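Local atomic coordinates of polymerase nucleotidyl transferase domain-containing protein (Archaeoglobus fulgidus, PDB entry 1YLQ), a protein that probably transfers nucleotidyl groups, as a small archaeal member of the polymerase beta-like nucleotidyltransferase superfamily whose substrate is not established. Residues K8-K13 and L54-K59; D39-S44 and K77-S82. All blocks are in the same frame, centred on the assembly; numbering follows the deposited sequence.

In the fold
From the N terminus the chain runs through helix 3-14, strand 19-23 and the short helix 25-28 into strand 38-43, then helix 50-63, strand 69-74, helix 76-83 and the short strand 90-91. Interaction 1 closes a loop of 40 residues by bringing helix 50-63 back beside helix 3-14. Interaction 2 closes one of 32, seating helix 76-83 against strand 38-43. The two loops cross, because 39-44 lies inside the first and 77-82 beyond it. I42 joins them: its CG2 lies 3.4 Å from T11 CG2, and its side chain also meets the F56 ring, while A41 and V43 turn to the other sheet face, toward W79.

Interaction 1: K8-K13 and L54-K59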
# COMPACT_ATOMS: atom_id res chain seq x y z
N LYS A 8 0.66 3.33 12.81
CA LYS A 8 1.14 4.48 13.59
C LYS A 8 0.69 4.22 15.03
O LYS A 8 1.44 4.47 15.98
CB LYS A 8 0.59 5.81 13.02
CG LYS A 8 1.21 7.18 13.58
CD LYS A 8 2.40 7.69 12.70
CE LYS A 8 3.22 8.90 13.32
NZ LYS A 8 4.70 8.64 13.62
N GLU A 9 -0.52 3.69 15.21
CA GLU A 9 -1.02 3.52 16.58
C GLU A 9 -0.29 2.48 17.42
O GLU A 9 0.11 2.79 18.54
CB GLU A 9 -2.53 3.37 16.63
CG GLU A 9 -3.18 4.74 16.40
CD GLU A 9 -2.42 5.91 17.10
OE1 GLU A 9 -2.63 6.16 18.33
OE2 GLU A 9 -1.61 6.59 16.43
N ILE A 10 -0.10 1.29 16.87
CA ILE A 10 0.71 0.23 17.47
C ILE A 10 2.12 0.76 17.77
O ILE A 10 2.67 0.51 18.84
CB ILE A 10 0.78 -1.00 16.52
CG1 ILE A 10 -0.61 -1.65 16.43
CG2 ILE A 10 1.91 -2.00 16.94
CD1 ILE A 10 -0.86 -2.45 15.14
N THR A 11 2.70 1.49 16.83
CA THR A 11 4.10 1.90 16.93
C THR A 11 4.21 2.87 18.11
O THR A 11 5.02 2.67 19.05
CB THR A 11 4.57 2.59 15.63
OG1 THR A 11 4.58 1.64 14.57
CG2 THR A 11 5.99 3.26 15.79
N LYS A 12 3.38 3.90 18.09
CA LYS A 12 3.48 4.96 19.08
C LYS A 12 3.09 4.50 20.51
O LYS A 12 3.53 5.10 21.50
CB LYS A 12 2.67 6.17 18.64
CG LYS A 12 3.31 7.05 17.55
CD LYS A 12 4.85 6.97 17.48
CE LYS A 12 5.48 8.36 17.35
NZ LYS A 12 4.46 9.42 17.10
N LYS A 13 2.30 3.43 20.60
CA LYS A 13 1.95 2.80 21.89
C LYS A 13 3.17 2.15 22.56
O LYS A 13 3.32 2.18 23.79
CB LYS A 13 0.87 1.75 21.69
CG LYS A 13 0.30 1.29 23.00
CD LYS A 13 -0.72 0.17 22.89
CE LYS A 13 -0.95 -0.34 24.33
NZ LYS A 13 -1.75 -1.59 24.38
N LEU A 54 13.18 -7.12 18.53
CA LEU A 54 12.56 -8.44 18.27
C LEU A 54 11.08 -8.46 18.72
O LEU A 54 10.19 -8.94 18.00
CB LEU A 54 13.37 -9.58 18.95
CG LEU A 54 12.71 -10.97 18.95
CD1 LEU A 54 12.53 -11.48 17.53
CD2 LEU A 54 13.45 -12.01 19.81
N GLU A 55 10.85 -7.99 19.94
CA GLU A 55 9.53 -7.81 20.56
C GLU A 55 8.60 -7.01 19.62
O GLU A 55 7.47 -7.40 19.33
CB GLU A 55 9.80 -7.01 21.84
CG GLU A 55 8.64 -6.53 22.67
CD GLU A 55 7.87 -5.34 22.10
OE1 GLU A 55 8.40 -4.21 21.97
OE2 GLU A 55 6.69 -5.57 21.82
N PHE A 56 9.10 -5.86 19.17
CA PHE A 56 8.27 -4.95 18.37
C PHE A 56 7.98 -5.57 17.00
O PHE A 56 6.83 -5.57 16.49
CB PHE A 56 8.93 -3.59 18.22
CG PHE A 56 8.06 -2.60 17.46
CD1 PHE A 56 7.00 -1.96 18.10
CD2 PHE A 56 8.28 -2.38 16.13
CE1 PHE A 56 6.16 -1.09 17.39
CE2 PHE A 56 7.47 -1.52 15.41
CZ PHE A 56 6.41 -0.85 16.06
N PHE A 57 9.04 -6.10 16.40
CA PHE A 57 8.88 -6.76 15.11
C PHE A 57 7.86 -7.90 15.15
O PHE A 57 7.04 -8.01 14.23
CB PHE A 57 10.21 -7.21 14.51
CG PHE A 57 10.08 -7.89 13.17
CD1 PHE A 57 10.14 -7.12 11.98
CD2 PHE A 57 10.03 -9.27 13.07
CE1 PHE A 57 10.10 -7.75 10.72
CE2 PHE A 57 9.95 -9.90 11.79
CZ PHE A 57 9.99 -9.15 10.63
N GLY A 58 7.91 -8.72 16.20
CA GLY A 58 6.98 -9.82 16.33
C GLY A 58 5.54 -9.32 16.43
O GLY A 58 4.63 -9.82 15.76
N LYS A 59 5.34 -8.30 17.27
CA LYS A 59 4.03 -7.63 17.43
C LYS A 59 3.47 -7.09 16.10
O LYS A 59 2.32 -7.37 15.74
CB LYS A 59 4.18 -6.43 18.38
CG LYS A 59 3.11 -6.36 19.45
CD LYS A 59 2.90 -4.93 19.92
CE LYS A 59 4.12 -4.35 20.61
NZ LYS A 59 4.10 -4.53 22.12
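Helices 3-14 and 50-63 run nearly antiparallel here, the axes of segments 8-13 and 54-59 making 157° and coming no closer than 11.2 Å, with T11 facing F56 and I10 facing K59. At that spacing the gap is bridged by long side chains, chiefly the ring of F56. Its CG stands anti to the backbone N (chi1 -177°), which carries the ring out from its own helix toward the T11 backbone. CZ leads: it lies 3.4 Å from T11 OG1, which sits in the ring plane at the edge, and 3.7 Å from T11 CA. CE1 reaches the same CA and, more loosely, I10 O, again at the ring edge. The threonine hydroxyl therefore meets the C-H at CZ rather than the pi face. With T11 CG2 anti to the backbone N, OG1 lies beside that N, where its hydrogen bond goes to I7 O, one turn back in its own helix.

Beside T11, I10 CG2 touches the aliphatic part of K59, about a turn on from F56 in its helix, 4.3 Å from CD, and stands 4.4 Å from F56 CE1. K59 NZ continues past this contact to E55 OE2, 2.8 Å away on the syn side of the carboxylate and 26° out of its plane, so an i to i+4 salt bridge spans the more exposed margin. D14 OD2 is a weak, long second partner for the same nitrogen. Inward, I20 of strand 19-23 touches T11, and F47 packs on F56. This is the two-helix layer on one face of the mixed sheet, an alpha/beta arrangement of the kind found in nucleotidyltransferase domains.

Interaction 2: D39-S44 and K77-S82; sequences DVAIVS and KEWKMS
W79 reaches out of helix 76-83 to lie against A41 and V43, the two residues of strand 38-43 that point their side chains at the helix. All three are buried, and no hydrogen bond links the segments: the join is wholly apolar. V43 CG2 sits over one face of the indole, 3.6 Å above its plane and offset toward the rim, in a CH-pi contact 4.1 Å from the centroid of the five-membered ring. The other branch, CG1, rests on W79 CB at 3.7 Å, so the valine straddles the root of the tryptophan side chain. Farther out, A41 CB approaches the benzo ring obliquely, 3.6 Å from CZ3. The indole's CG is anti to the backbone N (chi1 174°), which carries the ring out toward the strand, and the long axis of the indole runs along it past V43 and A41.

Strand 38-43 is a central member of the mixed beta-sheet of this alpha/beta nucleotidyltransferase domain, and W79 covers the face turned away from helices 3-14 and 50-63. Y21 stacks with the indole and Y89 meets it edge-to-face. An alanine in place of W79 would remove the whole indole and is likely to leave V43 CG2 and A41 CB facing a gap, with both tyrosines deprived of their aromatic partner.

The contact thins out on the solvent side of the helix, where K77 and K80 are exposed. E78, only partly exposed, forms a salt bridge with K53, and S82, which also touches L74, gives its OG to E78 O at 2.9 Å, a carbonyl that S82 N shares.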
# COMPACT_ATOMS: atom_id res chain seq x y z
N ASP A 39 7.25 -0.33 1.64
CA ASP A 39 8.23 -0.52 2.75
C ASP A 39 7.89 0.47 3.86
O ASP A 39 7.51 1.62 3.59
CB ASP A 39 9.64 -0.31 2.28
CG ASP A 39 10.07 -1.37 1.30
OD1 ASP A 39 10.26 -2.53 1.75
OD2 ASP A 39 10.12 -1.07 0.08
N VAL A 40 7.99 0.01 5.10
CA VAL A 40 7.71 0.83 6.29
C VAL A 40 8.93 0.77 7.19
O VAL A 40 9.22 -0.27 7.78
CB VAL A 40 6.53 0.30 7.07
CG1 VAL A 40 6.13 1.31 8.18
CG2 VAL A 40 5.31 0.08 6.17
N ALA A 41 9.65 1.87 7.30
CA ALA A 41 10.79 1.90 8.23
C ALA A 41 10.30 2.56 9.52
O ALA A 41 9.71 3.64 9.50
CB ALA A 41 11.94 2.64 7.62
N ILE A 42 10.47 1.86 10.64
CA ILE A 42 10.10 2.37 11.94
C ILE A 42 11.40 2.56 12.73
O ILE A 42 12.11 1.60 12.99
CB ILE A 42 9.11 1.42 12.63
CG1 ILE A 42 7.91 1.17 11.67
CG2 ILE A 42 8.67 2.02 14.09
CD1 ILE A 42 6.93 0.18 12.15
N VAL A 43 11.72 3.80 13.09
CA VAL A 43 13.08 4.17 13.38
C VAL A 43 13.15 4.81 14.76
O VAL A 43 12.47 5.80 15.03
CB VAL A 43 13.60 5.21 12.34
CG1 VAL A 43 15.02 5.66 12.69
CG2 VAL A 43 13.49 4.64 10.86
N SER A 44 14.00 4.25 15.64
CA SER A 44 14.20 4.85 16.98
C SER A 44 15.46 4.25 17.53
O SER A 44 15.73 3.08 17.28
CB SER A 44 13.03 4.46 17.90
OG SER A 44 13.35 4.81 19.25
N LYS A 77 21.12 5.19 13.08
CA LYS A 77 22.25 4.86 12.25
C LYS A 77 21.89 3.93 11.10
O LYS A 77 22.36 4.10 9.95
CB LYS A 77 23.30 4.21 13.15
CG LYS A 77 24.57 3.76 12.53
CD LYS A 77 25.68 3.55 13.61
CE LYS A 77 26.79 2.59 13.14
NZ LYS A 77 27.69 2.25 14.31
N GLU A 78 21.06 2.93 11.41
CA GLU A 78 20.59 1.95 10.40
C GLU A 78 19.72 2.60 9.32
O GLU A 78 19.86 2.31 8.13
CB GLU A 78 19.82 0.79 11.11
CG GLU A 78 20.80 -0.20 11.77
CD GLU A 78 20.09 -1.17 12.68
OE1 GLU A 78 18.86 -1.04 12.91
OE2 GLU A 78 20.78 -2.05 13.18
N TRP A 79 18.85 3.50 9.73
CA TRP A 79 18.04 4.25 8.79
C TRP A 79 18.93 5.20 7.90
O TRP A 79 18.76 5.25 6.68
CB TRP A 79 16.96 5.06 9.55
CG TRP A 79 16.13 6.00 8.67
CD1 TRP A 79 16.00 7.36 8.82
CD2 TRP A 79 15.40 5.65 7.47
NE1 TRP A 79 15.17 7.87 7.83
CE2 TRP A 79 14.81 6.85 6.97
CE3 TRP A 79 15.13 4.44 6.80
CZ2 TRP A 79 13.99 6.87 5.83
CZ3 TRP A 79 14.33 4.47 5.64
CH2 TRP A 79 13.76 5.69 5.16
N LYS A 80 19.88 5.92 8.49
CA LYS A 80 20.88 6.68 7.72
C LYS A 80 21.49 5.77 6.61
O LYS A 80 21.47 6.11 5.41
CB LYS A 80 21.97 7.28 8.66
CG LYS A 80 22.85 8.33 7.96
CD LYS A 80 23.79 8.99 8.93
CE LYS A 80 24.60 10.08 8.24
NZ LYS A 80 25.57 10.73 9.17
N MET A 81 21.95 4.58 6.99
CA MET A 81 22.47 3.68 5.98
C MET A 81 21.43 3.32 4.93
O MET A 81 21.76 3.34 3.76
CB MET A 81 23.14 2.43 6.59
CG MET A 81 23.85 1.55 5.50
SD MET A 81 24.89 0.22 6.12
CE MET A 81 23.76 -0.94 6.82
N SER A 82 20.20 2.96 5.33
CA SER A 82 19.16 2.49 4.40
C SER A 82 18.88 3.52 3.31
O SER A 82 18.72 3.18 2.11
CB SER A 82 17.86 2.17 5.16
OG SER A 82 18.11 1.16 6.10